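PDB 1JKM: brefeldin A esterase from Bacillus subtilis, which degrades brefeldin A, probably by hydrolysing its lactone ester, as a serine hydrolase of the alpha/beta hydrolase family, related to mammalian hormone-sensitive lipase. Local coordinates for residues Glu81-Thr86 against Leu97-Pro102; His158-Ser163 against Tyr263-Glu268. One frame throughout, in Å; residues are numbered along the deposited sequence.

Interaction 1 of 2, residues Glu81-Thr86 against Leu97-Pro102; sequences ETSTET and LHVFRP
The Phe100 ring meets Thr82 through one methyl group. CG2 of Thr82 reaches CD2 of Phe100 at 3.6 Å and approaches the ring obliquely. The torsion of Thr82 (chi1 49°) sets that methyl anti to the carbonyl carbon and beside its own backbone N. Cys134, Thr135 and Ala138 of helix 128-139 also touch Phe100, as does Met146. The imidazole of His98 has a similar but looser neighbour, since its CD2 lies 4.0 Å from CG2 of Thr84. These two side chains run alongside each other and point the same way. Thr82, Thr84, His98 and Phe100 share one face of the sheet.

The opposite face carries Glu81, Ser83, Glu85, Leu97, Val99 and Arg101. Here OG of Ser83 rests against CB of Val99 at 3.4 Å. A water bridges the same pair: it hydrogen-bonds to Ser83 OG and donates to Val99 O. The carboxylate of Glu81 and the guanidinium of Arg101 stand almost at right angles, 87° apart. They form no salt bridge, for Glu81 OE2 stays 5.1 Å from Arg101 NE. Arg101 instead gives NH2 to the carbonyl O of Leu182.

Six backbone hydrogen bonds join the strands. They come in reciprocal pairs at Glu81 with Arg101, Ser83 with Val99 and Glu85 with Leu97. The straightest runs from Leu97 N to Glu85 O, 2.8 Å long, with 173° at the hydrogen. Between these pairs, CA of Thr82 comes within 3.0 Å of Val99 O in a CA-H...O contact. This regular alternation of hydrogen-bonded and non-hydrogen-bonded pairs is that of an antiparallel beta hairpin, here at one edge of the central sheet of the alpha/beta hydrolase fold, with strand 80-88 outermost and strand 94-102 also paired with strand 143-147.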
# COMPACT_ATOMS: atom_id res chain seq x y z
N GLU B 81 -22.40 5.15 -21.85
CA GLU B 81 -22.25 5.60 -23.23
C GLU B 81 -21.57 6.96 -23.33
O GLU B 81 -21.51 7.79 -22.42
CB GLU B 81 -23.56 5.57 -23.98
CG GLU B 81 -24.86 5.71 -23.23
CD GLU B 81 -25.97 5.95 -24.25
OE1 GLU B 81 -26.43 4.93 -24.82
OE2 GLU B 81 -26.32 7.13 -24.48
N THR B 82 -20.97 7.13 -24.50
CA THR B 82 -20.04 8.19 -24.81
C THR B 82 -20.51 8.88 -26.08
O THR B 82 -21.14 8.29 -26.96
CB THR B 82 -18.65 7.58 -25.05
OG1 THR B 82 -18.91 6.51 -25.99
CG2 THR B 82 -18.03 6.97 -23.80
N SER B 83 -20.29 10.18 -26.16
CA SER B 83 -20.60 10.92 -27.38
C SER B 83 -19.60 12.06 -27.39
O SER B 83 -18.92 12.22 -26.36
CB SER B 83 -22.03 11.42 -27.34
OG SER B 83 -22.19 12.19 -26.15
N THR B 84 -19.46 12.74 -28.54
CA THR B 84 -18.53 13.85 -28.57
C THR B 84 -19.24 15.09 -29.11
O THR B 84 -20.27 14.98 -29.78
CB THR B 84 -17.28 13.59 -29.42
OG1 THR B 84 -17.67 13.46 -30.80
CG2 THR B 84 -16.55 12.32 -29.06
N GLU B 85 -18.76 16.26 -28.73
CA GLU B 85 -19.31 17.53 -29.19
C GLU B 85 -18.11 18.40 -29.57
O GLU B 85 -17.02 18.18 -29.03
CB GLU B 85 -20.14 18.26 -28.15
CG GLU B 85 -21.37 17.56 -27.65
CD GLU B 85 -22.64 17.75 -28.46
OE1 GLU B 85 -22.63 18.47 -29.47
OE2 GLU B 85 -23.67 17.15 -28.05
N THR B 86 -18.29 19.31 -30.52
CA THR B 86 -17.23 20.28 -30.78
C THR B 86 -17.78 21.68 -30.55
O THR B 86 -18.94 21.92 -30.90
CB THR B 86 -16.74 20.10 -32.23
OG1 THR B 86 -16.29 18.75 -32.43
CG2 THR B 86 -15.64 21.09 -32.55
N LEU B 97 -15.29 18.14 -26.84
CA LEU B 97 -15.81 17.69 -25.55
C LEU B 97 -16.16 16.21 -25.66
O LEU B 97 -16.84 15.81 -26.61
CB LEU B 97 -17.05 18.48 -25.14
CG LEU B 97 -16.96 20.00 -25.06
CD1 LEU B 97 -18.31 20.56 -24.60
CD2 LEU B 97 -15.86 20.49 -24.15
N HIS B 98 -15.68 15.44 -24.69
CA HIS B 98 -16.01 14.01 -24.64
C HIS B 98 -17.00 13.73 -23.52
O HIS B 98 -16.69 14.04 -22.36
CB HIS B 98 -14.74 13.22 -24.35
CG HIS B 98 -13.67 13.26 -25.40
ND1 HIS B 98 -12.63 14.15 -25.38
CD2 HIS B 98 -13.48 12.48 -26.50
CE1 HIS B 98 -11.84 13.94 -26.41
NE2 HIS B 98 -12.33 12.93 -27.11
N VAL B 99 -18.19 13.30 -23.84
CA VAL B 99 -19.34 13.16 -22.96
C VAL B 99 -19.62 11.70 -22.61
O VAL B 99 -19.77 10.80 -23.44
CB VAL B 99 -20.62 13.74 -23.60
CG1 VAL B 99 -21.82 13.61 -22.67
CG2 VAL B 99 -20.42 15.21 -23.97
N PHE B 100 -19.70 11.41 -21.31
CA PHE B 100 -19.92 10.09 -20.76
C PHE B 100 -21.18 10.09 -19.91
O PHE B 100 -21.37 11.00 -19.09
CB PHE B 100 -18.75 9.77 -19.80
CG PHE B 100 -17.39 9.78 -20.43
CD1 PHE B 100 -16.69 10.97 -20.64
CD2 PHE B 100 -16.79 8.58 -20.80
CE1 PHE B 100 -15.44 10.98 -21.22
CE2 PHE B 100 -15.53 8.59 -21.38
CZ PHE B 100 -14.86 9.77 -21.59
N ARG B 101 -22.09 9.15 -20.12
CA ARG B 101 -23.23 9.04 -19.20
C ARG B 101 -23.63 7.60 -19.00
O ARG B 101 -23.30 6.74 -19.83
CB ARG B 101 -24.37 9.90 -19.76
CG ARG B 101 -24.71 9.49 -21.18
CD ARG B 101 -26.08 10.03 -21.60
NE ARG B 101 -26.03 11.47 -21.77
CZ ARG B 101 -26.71 12.34 -21.02
NH1 ARG B 101 -27.52 11.93 -20.06
NH2 ARG B 101 -26.54 13.62 -21.30
N PRO B 102 -24.26 7.26 -17.88
CA PRO B 102 -24.74 5.92 -17.61
C PRO B 102 -25.75 5.42 -18.64
O PRO B 102 -26.70 6.14 -18.94
CB PRO B 102 -25.39 6.00 -16.24
CG PRO B 102 -25.50 7.42 -15.88
CD PRO B 102 -24.83 8.25 -16.94
O HOH W 1 -22.67 10.12 -24.01

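Interaction 2 of 2, residues His158-Ser163 against Tyr263-Glu268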
# COMPACT_ATOMS: atom_id res chain seq x y z
N HIS B 158 3.22 25.88 -29.45
CA HIS B 158 3.31 26.31 -28.05
C HIS B 158 2.05 27.10 -27.71
O HIS B 158 1.62 27.90 -28.55
CB HIS B 158 4.52 27.17 -27.81
CG HIS B 158 5.05 27.58 -26.49
ND1 HIS B 158 4.68 27.08 -25.25
CD2 HIS B 158 6.01 28.52 -26.22
CE1 HIS B 158 5.38 27.68 -24.29
NE2 HIS B 158 6.20 28.56 -24.86
N HIS B 159 1.40 26.82 -26.58
CA HIS B 159 0.18 27.54 -26.21
C HIS B 159 0.20 27.94 -24.74
O HIS B 159 -0.53 27.37 -23.93
CB HIS B 159 -1.13 26.81 -26.49
CG HIS B 159 -1.29 26.26 -27.86
ND1 HIS B 159 -0.97 24.94 -28.15
CD2 HIS B 159 -1.69 26.82 -29.03
CE1 HIS B 159 -1.19 24.72 -29.43
NE2 HIS B 159 -1.63 25.84 -29.98
N PRO B 160 1.05 28.89 -24.39
CA PRO B 160 1.20 29.34 -23.02
C PRO B 160 -0.04 30.08 -22.51
O PRO B 160 -1.06 30.28 -23.15
CB PRO B 160 2.45 30.21 -23.11
CG PRO B 160 2.30 30.86 -24.46
CD PRO B 160 1.90 29.69 -25.33
N PHE B 161 -0.02 30.39 -21.21
CA PHE B 161 -1.14 31.05 -20.54
C PHE B 161 -1.46 32.33 -21.33
O PHE B 161 -0.47 33.01 -21.62
CB PHE B 161 -0.59 31.43 -19.16
CG PHE B 161 -1.58 32.22 -18.36
CD1 PHE B 161 -2.56 31.56 -17.63
CD2 PHE B 161 -1.55 33.62 -18.37
CE1 PHE B 161 -3.47 32.28 -16.88
CE2 PHE B 161 -2.48 34.32 -17.63
CZ PHE B 161 -3.44 33.66 -16.88
N PRO B 162 -2.71 32.57 -21.64
CA PRO B 162 -3.83 31.85 -21.05
C PRO B 162 -4.67 30.97 -21.91
O PRO B 162 -5.86 30.76 -21.60
CB PRO B 162 -4.75 33.04 -20.65
CG PRO B 162 -4.66 33.85 -21.93
CD PRO B 162 -3.16 33.94 -22.08
N SER B 163 -4.16 30.32 -22.98
CA SER B 163 -5.00 29.56 -23.87
C SER B 163 -5.79 28.43 -23.21
O SER B 163 -6.97 28.33 -23.52
CB SER B 163 -4.17 28.95 -25.02
OG SER B 163 -3.42 29.98 -25.65
N TYR B 263 4.55 27.09 -19.33
CA TYR B 263 3.23 27.69 -19.17
C TYR B 263 3.36 29.23 -19.18
O TYR B 263 2.43 29.88 -19.62
CB TYR B 263 2.60 27.32 -17.82
CG TYR B 263 1.11 27.53 -17.70
CD1 TYR B 263 0.20 26.97 -18.53
CD2 TYR B 263 0.66 28.27 -16.60
CE1 TYR B 263 -1.18 27.12 -18.43
CE2 TYR B 263 -0.71 28.45 -16.47
CZ TYR B 263 -1.59 27.89 -17.33
OH TYR B 263 -2.93 28.10 -17.15
N ASP B 264 4.44 29.74 -18.63
CA ASP B 264 4.61 31.21 -18.49
C ASP B 264 6.03 31.60 -18.85
O ASP B 264 6.90 31.69 -17.99
CB ASP B 264 4.27 31.62 -17.06
CG ASP B 264 4.38 33.11 -16.76
OD1 ASP B 264 4.26 33.95 -17.66
OD2 ASP B 264 4.59 33.49 -15.59
N PRO B 265 6.36 31.61 -20.15
CA PRO B 265 7.75 31.61 -20.59
C PRO B 265 8.51 32.88 -20.20
O PRO B 265 9.68 32.82 -19.82
CB PRO B 265 7.68 31.41 -22.09
CG PRO B 265 6.26 31.32 -22.48
CD PRO B 265 5.42 31.31 -21.25
N THR B 266 7.80 34.01 -20.08
CA THR B 266 8.44 35.24 -19.61
C THR B 266 8.55 35.29 -18.10
O THR B 266 9.41 36.03 -17.61
CB THR B 266 7.63 36.50 -19.99
OG1 THR B 266 6.72 36.73 -18.91
CG2 THR B 266 6.84 36.29 -21.26
N GLY B 267 7.57 34.68 -17.40
CA GLY B 267 7.58 34.77 -15.94
C GLY B 267 6.79 35.98 -15.45
O GLY B 267 6.66 36.20 -14.23
N GLU B 268 6.05 36.66 -16.32
CA GLU B 268 5.28 37.82 -15.87
C GLU B 268 3.94 37.43 -15.27
O GLU B 268 3.21 38.29 -14.79
CB GLU B 268 5.05 38.84 -16.98
CG GLU B 268 4.25 38.33 -18.17
CD GLU B 268 4.49 39.17 -19.42
OE1 GLU B 268 5.58 39.76 -19.54
OE2 GLU B 268 3.56 39.22 -20.26
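Phe161 meets Tyr263 through CB and CD1. Its CB sits over the centre of one face of the Tyr263 ring, 4.1 Å from the centroid, in a CH-pi contact. That CB also lies 3.4 Å from the carbonyl O of Tyr263. CG is anti to the backbone N (chi1 175°), which carries the phenyl ring on past the phenol. Further out, CD1 of Phe161 reaches CE2 of Tyr263 at 3.8 Å. The same CD1 lies 3.5 Å from the Tyr263 OH, which sits at the edge of the phenyl ring and in its plane. The rings form an offset edge-to-face pair, with the edge of Phe161 toward the face of Tyr263 and the planes at 64°. Pro162 is joined to Phe161 by a cis peptide bond, and its CB covers one face of the phenyl ring.

One backbone hydrogen bond fixes the alignment. Phe161 N donates to Tyr263 O over 3.0 Å, nearly straight at 175°.

The prolines pack beside this bond. CB of Pro160 lies against CD of Pro265 at 3.7 Å. CG of Pro265 also approaches NE2 of His158 at 3.6 Å, obliquely to the imidazole. The other ring nitrogen of His158, ND1, is hydrogen-bonded to Ala152 O. Pro265 thus touches both Pro160 and His158.

This contact lies near the surface, between a loop and the end of a helix with the loop that follows. His158 to Ser163 leads from strand 157-158 to Pro162, at the N-cap of helix 163-177. Tyr263 ends helix 253-263, and Asp264 and Pro265 start the loop that leaves it. His269 in that loop also meets the ring of Phe161. The contact joins the loop that leads into helix 163-177 to the end of helix 253-263 and the loop after it.

How the interactions relate
From the N terminus, the chain runs through helices 5-8, 22-28 and 48-68 and enters strand 80-88. It turns back into strand 94-102, and interaction 1 closes this short hairpin, with ten residues between its segments. The chain then builds strand 109-114, helix 128-139 and strand 143-147 before interaction 2 opens. Interaction 2 closes a much longer loop of 99 residues, which includes strands 184-192 and 217-221. The two loops follow in series and neither encloses the other. The centres of interactions 1 and 2 lie about 30 Å apart, without touch. Interaction 1 belongs to one edge of the central sheet. Interaction 2 ties together segments flanking helices 163-177 and 253-263. Helix 163-177 links the regions, since Ala171 and Trp174 touch the hairpin.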